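Local atomic coordinates of Exo-arabinanase (Penicillium chrysogenum, PDB entry 3A72), a protein that hydrolyses arabinan as an exo-acting alpha-L-arabinanase, probably releasing short arabinose oligomers such as arabinobiose from chain ends. Residues T109-T114 with E139-N144; L146-E151 with S166-N171; G78-P83 with S105-D110. One frame throughout, in Å; residues are numbered along the deposited sequence.

Interaction 1: residues T109-T114 with E139-N144; sequences TDLSST and EARPNN. With AHR (alpha-L-arabinofuranose), chain B.
The Leu111 side chain lies over one face of the Arg141 guanidinium, its CD1 3.8 Å above the plane and displaced toward the rim, 3.9 Å from Arg141 NH2. The two side chains cross at about a right angle. Arg141 is extended from CG to NE, which carries its flat end back over the leucine although the residue itself starts off to one side. The guanidinium is held from its edge. Arg141 NH1 forms a salt bridge with Glu139 OE2 at 2.9 Å, with the acceptor nearly in the guanidinium plane but the nitrogen well above the plane of the carboxylate. NH1 also donates to water 1, which in turn donates to the carbonyl O of Asp110, so a water links the arginine to the facing loop. The next residue, Pro142, turns to the pocket, where its CB lies 3.5 Å from O3 of the chain B arabinofuranose.

Beside this salt bridge the backbone makes one direct bond: Ala140 N donates to Leu111 O at 2.8 Å, with an N-H...O angle of 163°. Glu139 CA adds a CA-H...O contact to Leu111 O at 3.4 Å. Ala140, the centre of an inverse gamma turn, sends its CB inward, 3.6 Å from Thr114 CG2. Thr114 CG2 packs against that methyl while its OG1 bonds to Gly138 O and Val149 N. On the outer side the bond from Ser112 N to Asp110 OD1 makes an Asx turn; Ser112 OG adds a second bond on the same face of the carboxylate.

Residues 109-114 form a loop within one propeller blade, between strands 100-106 and 114-121. The loop segment 139-144 carries the chain from that blade's last strand, 129-137, toward strand 149-157 of the next.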
loop_
_atom_site.group_PDB
_atom_site.type_symbol
_atom_site.label_atom_id
_atom_site.label_comp_id
_atom_site.label_asym_id
_atom_site.label_seq_id
_atom_site.Cartn_x
_atom_site.Cartn_y
_atom_site.Cartn_z
ATOM N N THR A 109 19.271 -5.646 -10.068
ATOM C CA THR A 109 19.265 -7.007 -9.570
ATOM C C THR A 109 20.125 -7.167 -8.323
ATOM O O THR A 109 19.799 -7.938 -7.413
ATOM C CB THR A 109 19.730 -7.972 -10.669
ATOM O OG1 THR A 109 18.905 -7.840 -11.825
ATOM C CG2 THR A 109 19.745 -9.409 -10.153
ATOM N N ASP A 110 21.250 -6.433 -8.278
ATOM C CA ASP A 110 22.168 -6.511 -7.137
ATOM C C ASP A 110 21.663 -5.794 -5.883
ATOM O O ASP A 110 22.396 -5.808 -4.879
ATOM C CB ASP A 110 23.569 -6.042 -7.546
ATOM C CG ASP A 110 23.671 -4.556 -7.859
ATOM O OD1 ASP A 110 22.712 -3.801 -7.638
ATOM O OD2 ASP A 110 24.753 -4.160 -8.375
ATOM N N LEU A 111 20.474 -5.203 -5.908
ATOM C CA LEU A 111 19.863 -4.571 -4.738
ATOM C C LEU A 111 20.666 -3.366 -4.270
ATOM O O LEU A 111 20.536 -2.931 -3.113
ATOM C CB LEU A 111 19.591 -5.541 -3.586
ATOM C CG LEU A 111 18.759 -6.754 -3.957
ATOM C CD1 LEU A 111 18.497 -7.589 -2.694
ATOM C CD2 LEU A 111 17.444 -6.427 -4.641
ATOM N N SER A 112 21.468 -2.749 -5.138
ATOM C CA SER A 112 22.396 -1.727 -4.680
ATOM C C SER A 112 21.777 -0.362 -4.454
ATOM O O SER A 112 22.424 0.476 -3.807
ATOM C CB SER A 112 23.548 -1.591 -5.684
ATOM O OG SER A 112 23.074 -1.255 -6.987
ATOM N N SER A 113 20.594 -0.097 -4.946
ATOM C CA SER A 113 19.964 1.215 -4.830
ATOM C C SER A 113 18.458 1.068 -4.906
ATOM O O SER A 113 17.959 0.052 -5.351
ATOM C CB SER A 113 20.478 2.155 -5.914
ATOM O OG SER A 113 20.226 1.650 -7.217
ATOM N N THR A 114 17.783 2.140 -4.506
ATOM C CA THR A 114 16.325 2.263 -4.551
ATOM C C THR A 114 15.941 3.579 -5.198
ATOM O O THR A 114 16.623 4.584 -5.013
ATOM C CB THR A 114 15.736 2.137 -3.123
ATOM O OG1 THR A 114 16.503 2.961 -2.218
ATOM C CG2 THR A 114 15.751 0.721 -2.632
ATOM N N GLU A 139 20.924 0.894 -0.581
ATOM C CA GLU A 139 20.816 -0.549 -0.763
ATOM C C GLU A 139 19.452 -1.058 -0.275
ATOM O O GLU A 139 19.018 -0.743 0.841
ATOM C CB GLU A 139 21.935 -1.192 0.022
ATOM C CG GLU A 139 21.907 -2.719 0.095
ATOM C CD GLU A 139 22.927 -3.285 1.031
ATOM O OE1 GLU A 139 23.972 -2.573 1.242
ATOM O OE2 GLU A 139 22.765 -4.383 1.575
ATOM N N ALA A 140 18.808 -1.885 -1.122
ATOM C CA ALA A 140 17.441 -2.372 -0.897
ATOM C C ALA A 140 17.389 -3.553 0.043
ATOM O O ALA A 140 16.833 -4.606 -0.288
ATOM C CB ALA A 140 16.834 -2.700 -2.233
ATOM N N ARG A 141 17.943 -3.356 1.246
ATOM C CA ARG A 141 17.777 -4.345 2.319
ATOM C C ARG A 141 17.419 -3.581 3.615
ATOM O O ARG A 141 17.976 -2.517 3.876
ATOM C CB ARG A 141 19.036 -5.177 2.581
ATOM C CG ARG A 141 19.387 -6.083 1.423
ATOM C CD ARG A 141 20.555 -6.995 1.799
ATOM N NE ARG A 141 20.935 -7.919 0.706
ATOM C CZ ARG A 141 21.784 -7.687 -0.256
ATOM N NH1 ARG A 141 22.434 -6.541 -0.320
ATOM N NH2 ARG A 141 21.990 -8.618 -1.189
ATOM N N PRO A 142 16.520 -4.140 4.414
ATOM C CA PRO A 142 16.017 -3.457 5.620
ATOM C C PRO A 142 16.925 -3.662 6.812
ATOM O O PRO A 142 16.506 -4.189 7.831
ATOM C CB PRO A 142 14.635 -4.030 5.813
ATOM C CG PRO A 142 14.844 -5.471 5.378
ATOM C CD PRO A 142 15.720 -5.336 4.104
ATOM N N ASN A 143 18.172 -3.257 6.679
ATOM C CA ASN A 143 19.156 -3.307 7.743
ATOM C C ASN A 143 19.520 -1.906 8.166
ATOM O O ASN A 143 19.638 -1.006 7.348
ATOM C CB ASN A 143 20.428 -4.038 7.289
ATOM C CG ASN A 143 20.193 -5.498 7.033
ATOM O OD1 ASN A 143 20.100 -6.315 7.984
ATOM N ND2 ASN A 143 20.107 -5.897 5.854
ATOM N N ASN A 144 19.663 -1.696 9.442
ATOM C CA ASN A 144 20.075 -0.390 9.967
ATOM C C ASN A 144 21.433 -0.012 9.402
ATOM O O ASN A 144 22.302 -0.834 9.131
ATOM C CB ASN A 144 20.111 -0.429 11.489
ATOM C CG ASN A 144 18.743 -0.585 12.119
ATOM O OD1 ASN A 144 17.711 -0.211 11.531
ATOM N ND2 ASN A 144 18.709 -1.055 13.329
HETATM O O5 AHR B . 11.677 -4.998 3.226
HETATM C C5 AHR B . 11.525 -3.557 3.438
HETATM C C4 AHR B . 11.086 -3.337 4.858
HETATM O O4 AHR B . 9.744 -3.825 4.990
HETATM C C3 AHR B . 11.030 -1.861 5.237
HETATM O O3 AHR B . 12.306 -1.446 5.755
HETATM C C2 AHR B . 9.919 -1.846 6.316
HETATM O O2 AHR B . 9.165 -0.635 6.330
HETATM C C1 AHR B . 9.065 -3.073 6.002
HETATM O O1 AHR B . 9.009 -3.961 7.155
HETATM O O HOH W 1 24.166 -6.200 -2.798
#

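Interaction 2: residues L146-E151 with S166-N171; sequences LTPVWE and SDQRDN. With AHR (alpha-L-arabinofuranose), chain B.
Val149 faces Asp167 and Trp150 faces Ser166 at the open end of a beta hairpin, where strands 149-157 and 160-167 begin a four-stranded antiparallel blade of the propeller. Packing is tight on both faces. Trp150 and Ser166 form a hydrogen-bonded pair, N to O in both directions, and Gln168 N extends the pairing to Pro148 O at 2.8 Å. On the sugar side the Trp150 ring is sandwiched: C5 of the chain B arabinofuranose sits 3.6 Å above its centre, and Pro148 CB backs the opposite face. The Gln168 amide approaches the indole edge, with the two planes 43° apart.

On the other face of the sheet Val149 CG1 lies 3.4 Å above the Arg169 guanidinium, off toward its rim. Arg169 is bent at chi3 (-58°), which turns it back to grip both carboxylate oxygens of Asp167 side-on through NE and NH2; its backbone N reaches OD1 from the other face, closing an Asx turn.

The contact slackens only toward the partly exposed end, where Thr147 CG2 rests on the Asn171 amide, whose ND2 bonds to Gly145 O.

Back in the pocket, Ser166 OG also receives Met207 N and donates to Glu151 OE1 at 2.8 Å, almost in line with the C-O bond, while O2 of the sugar lies 2.9 Å from Glu151 OE1.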
loop_
_atom_site.group_PDB
_atom_site.type_symbol
_atom_site.label_atom_id
_atom_site.label_comp_id
_atom_site.label_asym_id
_atom_site.label_seq_id
_atom_site.Cartn_x
_atom_site.Cartn_y
_atom_site.Cartn_z
ATOM N N LEU A 146 21.946 1.260 6.485
ATOM C CA LEU A 146 21.712 1.440 5.066
ATOM C C LEU A 146 20.726 2.588 4.867
ATOM O O LEU A 146 20.045 3.042 5.792
ATOM C CB LEU A 146 21.171 0.144 4.480
ATOM C CG LEU A 146 22.058 -1.070 4.711
ATOM C CD1 LEU A 146 21.443 -2.282 4.005
ATOM C CD2 LEU A 146 23.472 -0.823 4.276
ATOM N N THR A 147 20.675 3.090 3.598
ATOM C CA THR A 147 19.872 4.260 3.306
ATOM C C THR A 147 18.789 4.087 2.239
ATOM O O THR A 147 18.504 5.051 1.522
ATOM C CB THR A 147 20.817 5.418 2.898
ATOM O OG1 THR A 147 21.563 5.036 1.737
ATOM C CG2 THR A 147 21.766 5.806 4.020
ATOM N N PRO A 148 18.106 2.942 2.117
ATOM C CA PRO A 148 17.028 2.841 1.116
ATOM C C PRO A 148 15.801 3.698 1.441
ATOM O O PRO A 148 15.553 4.117 2.572
ATOM C CB PRO A 148 16.639 1.348 1.185
ATOM C CG PRO A 148 16.955 0.962 2.629
ATOM C CD PRO A 148 18.238 1.697 2.880
ATOM N N VAL A 149 15.000 3.865 0.394
ATOM C CA VAL A 149 13.640 4.326 0.489
ATOM C C VAL A 149 12.715 3.194 0.045
ATOM O O VAL A 149 13.118 2.305 -0.734
ATOM C CB VAL A 149 13.388 5.582 -0.349
ATOM C CG1 VAL A 149 14.208 6.741 0.183
ATOM C CG2 VAL A 149 13.651 5.358 -1.833
ATOM N N TRP A 150 11.464 3.205 0.536
ATOM C CA TRP A 150 10.558 2.084 0.327
ATOM C C TRP A 150 9.093 2.504 0.305
ATOM O O TRP A 150 8.689 3.463 0.986
ATOM C CB TRP A 150 10.687 1.145 1.455
ATOM C CG TRP A 150 11.937 0.698 2.117
ATOM C CD1 TRP A 150 12.460 1.158 3.287
ATOM C CD2 TRP A 150 12.783 -0.395 1.704
ATOM N NE1 TRP A 150 13.561 0.445 3.564
ATOM C CE2 TRP A 150 13.789 -0.539 2.664
ATOM C CE3 TRP A 150 12.779 -1.243 0.603
ATOM C CZ2 TRP A 150 14.748 -1.519 2.597
ATOM C CZ3 TRP A 150 13.735 -2.254 0.540
ATOM C CH2 TRP A 150 14.699 -2.370 1.542
ATOM N N GLU A 151 8.252 1.702 -0.332
ATOM C CA GLU A 151 6.823 1.590 0.046
ATOM C C GLU A 151 6.008 2.878 -0.179
ATOM O O GLU A 151 5.353 3.377 0.746
ATOM C CB GLU A 151 6.688 1.091 1.465
ATOM C CG GLU A 151 7.267 -0.312 1.676
ATOM C CD GLU A 151 7.924 -0.538 2.997
ATOM O OE1 GLU A 151 8.042 0.336 3.857
ATOM O OE2 GLU A 151 8.407 -1.736 3.237
ATOM N N SER A 166 8.563 5.108 3.341
ATOM C CA SER A 166 9.491 4.789 4.394
ATOM C C SER A 166 10.911 5.190 3.987
ATOM O O SER A 166 11.267 5.002 2.813
ATOM C CB SER A 166 9.457 3.311 4.730
ATOM O OG SER A 166 8.139 2.858 4.974
ATOM N N ASP A 167 11.696 5.704 4.925
ATOM C CA ASP A 167 12.960 6.339 4.596
ATOM C C ASP A 167 14.034 5.909 5.560
ATOM O O ASP A 167 13.870 6.105 6.781
ATOM C CB ASP A 167 12.776 7.848 4.640
ATOM C CG ASP A 167 13.889 8.666 4.076
ATOM O OD1 ASP A 167 14.882 8.067 3.576
ATOM O OD2 ASP A 167 13.780 9.911 4.079
ATOM N N GLN A 168 15.140 5.367 5.086
ATOM C CA GLN A 168 16.287 5.070 5.885
ATOM C C GLN A 168 17.445 6.064 5.676
ATOM O O GLN A 168 18.533 5.870 6.246
ATOM C CB GLN A 168 16.797 3.645 5.640
ATOM C CG GLN A 168 15.829 2.571 6.166
ATOM C CD GLN A 168 16.410 1.195 6.147
ATOM O OE1 GLN A 168 17.628 0.966 6.548
ATOM N NE2 GLN A 168 15.678 0.235 5.841
ATOM N N ARG A 169 17.244 7.131 4.909
ATOM C CA ARG A 169 18.362 7.986 4.569
ATOM C C ARG A 169 18.894 8.809 5.753
ATOM O O ARG A 169 20.063 9.192 5.741
ATOM C CB ARG A 169 18.017 8.905 3.395
ATOM C CG ARG A 169 17.857 8.193 2.099
ATOM C CD ARG A 169 17.255 8.991 0.962
ATOM N NE ARG A 169 15.936 9.466 1.370
ATOM C CZ ARG A 169 15.147 10.208 0.627
ATOM N NH1 ARG A 169 15.416 10.513 -0.622
ATOM N NH2 ARG A 169 14.088 10.661 1.234
ATOM N N ASP A 170 18.076 9.074 6.767
ATOM C CA ASP A 170 18.607 9.787 7.950
ATOM C C ASP A 170 19.202 8.797 8.957
ATOM O O ASP A 170 18.805 8.721 10.118
ATOM C CB ASP A 170 17.535 10.629 8.551
ATOM C CG ASP A 170 17.983 11.745 9.513
ATOM O OD1 ASP A 170 19.219 11.890 9.612
ATOM O OD2 ASP A 170 17.006 12.380 10.060
ATOM N N ASN A 171 20.198 8.054 8.467
ATOM C CA ASN A 171 20.710 6.856 9.154
ATOM C C ASN A 171 21.585 7.227 10.338
ATOM O O ASN A 171 21.889 6.457 11.195
ATOM C CB ASN A 171 21.461 5.968 8.156
ATOM C CG ASN A 171 22.606 6.630 7.440
ATOM O OD1 ASN A 171 22.739 7.812 7.180
ATOM N ND2 ASN A 171 23.558 5.843 6.970
HETATM O O5 AHR B . 11.677 -4.998 3.226
HETATM C C5 AHR B . 11.525 -3.557 3.438
HETATM C C4 AHR B . 11.086 -3.337 4.858
HETATM O O4 AHR B . 9.744 -3.825 4.990
HETATM C C3 AHR B . 11.030 -1.861 5.237
HETATM O O3 AHR B . 12.306 -1.446 5.755
HETATM C C2 AHR B . 9.919 -1.846 6.316
HETATM O O2 AHR B . 9.165 -0.635 6.330
HETATM C C1 AHR B . 9.065 -3.073 6.002
HETATM O O1 AHR B . 9.009 -3.961 7.155
#

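Interaction 3: residues G78-P83 with S105-D110; sequences GLRYQP and SSIPTD. With AHR (alpha-L-arabinofuranose), chain C.
The Tyr81 ring meets Ile107 and the sugar. Ile107 CD1 comes obliquely to the ring, 3.3 Å from Tyr81 CD2, and C5 of the chain C arabinofuranose stands 3.7 Å above the centre of one face of Tyr81, a CH-pi type of approach. The Arg80 guanidinium has Thr109 CA over one face and the Ile107 carbonyl at its edge. Ile107 O takes two bonds, from Arg80 NE at 2.8 Å and Arg80 NH2 at 3.0 Å, both with the oxygen in the guanidinium plane; NE meets it from above the carbonyl plane, NH2 from much nearer to it. With CG opposite its backbone nitrogen (chi1 -169°), Arg80 runs along Ile107, CD packing against CG2, before folding onto the carbonyl.

The main chains pair as antiparallel strands, broken by a classic beta bulge: Arg80 and Tyr81 both face Ser105. Ser105 O receives Arg80 N at 2.9 Å and, weakly, Tyr81 N, while Ser105 N returns a bond to Tyr81 O. Just before the bulge, Ile107 N donates to Gly78 O. The chain then turns a corner at Tyr81 into strand 82-87.

Beyond that corner Gln82 NE2 donates to O5 of the sugar at 2.9 Å, nearly straight at 170°, and its OE1 takes Glu151 N and a proton of water 2, which is itself held by Ser105 OG. Those bonds fix which end of the amide faces the ligand. Arg80 NH2 also forms a salt bridge with Glu46, so the charge that anchors the 105-110 loop is probably largely balanced within the protein.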
loop_
_atom_site.group_PDB
_atom_site.type_symbol
_atom_site.label_atom_id
_atom_site.label_comp_id
_atom_site.label_asym_id
_atom_site.label_seq_id
_atom_site.Cartn_x
_atom_site.Cartn_y
_atom_site.Cartn_z
ATOM N N GLY A 78 14.915 -2.369 -13.448
ATOM C CA GLY A 78 13.789 -3.243 -13.102
ATOM C C GLY A 78 12.874 -2.543 -12.109
ATOM O O GLY A 78 13.332 -2.006 -11.099
ATOM N N LEU A 79 11.575 -2.557 -12.439
ATOM C CA LEU A 79 10.552 -2.067 -11.468
ATOM C C LEU A 79 10.236 -3.230 -10.572
ATOM O O LEU A 79 9.515 -4.165 -10.954
ATOM C CB LEU A 79 9.341 -1.508 -12.188
ATOM C CG LEU A 79 9.593 -0.316 -13.098
ATOM C CD1 LEU A 79 8.279 0.306 -13.559
ATOM C CD2 LEU A 79 10.524 0.738 -12.443
ATOM N N ARG A 80 10.878 -3.242 -9.415
ATOM C CA ARG A 80 11.098 -4.440 -8.632
ATOM C C ARG A 80 10.276 -4.580 -7.380
ATOM O O ARG A 80 9.737 -5.656 -7.094
ATOM C CB ARG A 80 12.606 -4.545 -8.287
ATOM C CG ARG A 80 13.009 -5.893 -7.690
ATOM C CD ARG A 80 14.549 -5.989 -7.458
ATOM N NE ARG A 80 15.273 -5.658 -8.687
ATOM C CZ ARG A 80 15.486 -6.447 -9.704
ATOM N NH1 ARG A 80 15.168 -7.753 -9.630
ATOM N NH2 ARG A 80 16.051 -5.973 -10.802
ATOM N N TYR A 81 10.224 -3.504 -6.578
ATOM C CA TYR A 81 9.590 -3.533 -5.270
ATOM C C TYR A 81 8.464 -2.466 -5.165
ATOM O O TYR A 81 8.580 -1.357 -5.689
ATOM C CB TYR A 81 10.548 -3.252 -4.142
ATOM C CG TYR A 81 11.513 -4.355 -3.744
ATOM C CD1 TYR A 81 11.431 -5.665 -4.239
ATOM C CD2 TYR A 81 12.533 -4.065 -2.822
ATOM C CE1 TYR A 81 12.350 -6.641 -3.828
ATOM C CE2 TYR A 81 13.427 -5.008 -2.426
ATOM C CZ TYR A 81 13.332 -6.309 -2.940
ATOM O OH TYR A 81 14.219 -7.307 -2.531
ATOM N N GLN A 82 7.436 -2.850 -4.424
ATOM C CA GLN A 82 6.532 -1.901 -3.778
ATOM C C GLN A 82 5.796 -0.969 -4.751
ATOM O O GLN A 82 5.816 0.234 -4.631
ATOM C CB GLN A 82 7.309 -1.099 -2.727
ATOM C CG GLN A 82 7.869 -2.019 -1.650
ATOM C CD GLN A 82 9.276 -1.722 -1.188
ATOM O OE1 GLN A 82 9.767 -0.581 -1.315
ATOM N NE2 GLN A 82 9.920 -2.715 -0.611
ATOM N N PRO A 83 5.046 -1.576 -5.695
ATOM C CA PRO A 83 4.203 -0.762 -6.573
ATOM C C PRO A 83 3.070 -0.137 -5.785
ATOM O O PRO A 83 2.729 -0.515 -4.651
ATOM C CB PRO A 83 3.650 -1.791 -7.571
ATOM C CG PRO A 83 3.566 -3.063 -6.762
ATOM C CD PRO A 83 4.822 -3.003 -5.896
ATOM N N SER A 105 9.403 1.051 -6.963
ATOM C CA SER A 105 10.825 1.214 -6.791
ATOM C C SER A 105 11.615 0.471 -7.857
ATOM O O SER A 105 11.535 -0.758 -8.011
ATOM C CB SER A 105 11.223 0.766 -5.394
ATOM O OG SER A 105 12.562 1.164 -5.152
ATOM N N SER A 106 12.433 1.244 -8.578
ATOM C CA SER A 106 13.407 0.790 -9.554
ATOM C C SER A 106 14.682 0.456 -8.826
ATOM O O SER A 106 15.257 1.300 -8.130
ATOM C CB SER A 106 13.649 1.947 -10.540
ATOM O OG SER A 106 14.797 1.697 -11.349
ATOM N N ILE A 107 15.112 -0.808 -8.980
ATOM C CA ILE A 107 16.160 -1.399 -8.142
ATOM C C ILE A 107 16.942 -2.339 -9.058
ATOM O O ILE A 107 16.324 -3.224 -9.673
ATOM C CB ILE A 107 15.578 -2.195 -6.961
ATOM C CG1 ILE A 107 14.737 -1.301 -6.047
ATOM C CG2 ILE A 107 16.678 -2.930 -6.178
ATOM C CD1 ILE A 107 13.955 -2.079 -5.035
ATOM N N PRO A 108 18.265 -2.245 -9.147
ATOM C CA PRO A 108 19.021 -3.230 -9.934
ATOM C C PRO A 108 18.949 -4.601 -9.279
ATOM O O PRO A 108 18.677 -4.744 -8.094
ATOM C CB PRO A 108 20.460 -2.698 -9.866
ATOM C CG PRO A 108 20.382 -1.278 -9.454
ATOM C CD PRO A 108 19.180 -1.270 -8.537
ATOM N N THR A 109 19.271 -5.646 -10.068
ATOM C CA THR A 109 19.265 -7.007 -9.570
ATOM C C THR A 109 20.125 -7.167 -8.323
ATOM O O THR A 109 19.799 -7.938 -7.413
ATOM C CB THR A 109 19.730 -7.972 -10.669
ATOM O OG1 THR A 109 18.905 -7.840 -11.825
ATOM C CG2 THR A 109 19.745 -9.409 -10.153
ATOM N N ASP A 110 21.250 -6.433 -8.278
ATOM C CA ASP A 110 22.168 -6.511 -7.137
ATOM C C ASP A 110 21.663 -5.794 -5.883
ATOM O O ASP A 110 22.396 -5.808 -4.879
ATOM C CB ASP A 110 23.569 -6.042 -7.546
ATOM C CG ASP A 110 23.671 -4.556 -7.859
ATOM O OD1 ASP A 110 22.712 -3.801 -7.638
ATOM O OD2 ASP A 110 24.753 -4.160 -8.375
HETATM O O5 AHR C . 8.715 -5.373 -0.716
HETATM C C5 AHR C . 9.852 -6.282 -0.793
HETATM C C4 AHR C . 10.443 -6.429 0.593
HETATM O O4 AHR C . 10.985 -5.126 0.997
HETATM C C3 AHR C . 11.690 -7.303 0.587
HETATM O O3 AHR C . 11.362 -8.703 0.700
HETATM C C2 AHR C . 12.376 -6.825 1.884
HETATM O O2 AHR C . 13.805 -7.045 1.867
HETATM C C1 AHR C . 12.065 -5.322 1.907
HETATM O O HOH W 2 12.303 0.312 -2.501
#

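Overall arrangement
From the N terminus, interaction 3 comes first: it closes the stretch from 78 to 110, holding the entry to strand 82-87 against the end of strand 100-106. Interaction 1 starts on the stretch where interaction 3 ends, since Thr109 and Asp110 belong to both, and reaches forward to 139-144, joining the loop inside that blade to the connection leaving it. Interaction 2 follows in series, closing the hairpin of the next blade. None is nested in another. The two blades are bonded together through residues of interactions 1 and 2 and of interactions 2 and 3. Interactions 1 and 2 reach both arabinofuranose units through Pro142 and Trp150; interaction 3 meets the chain C one through Tyr81 and Gln82.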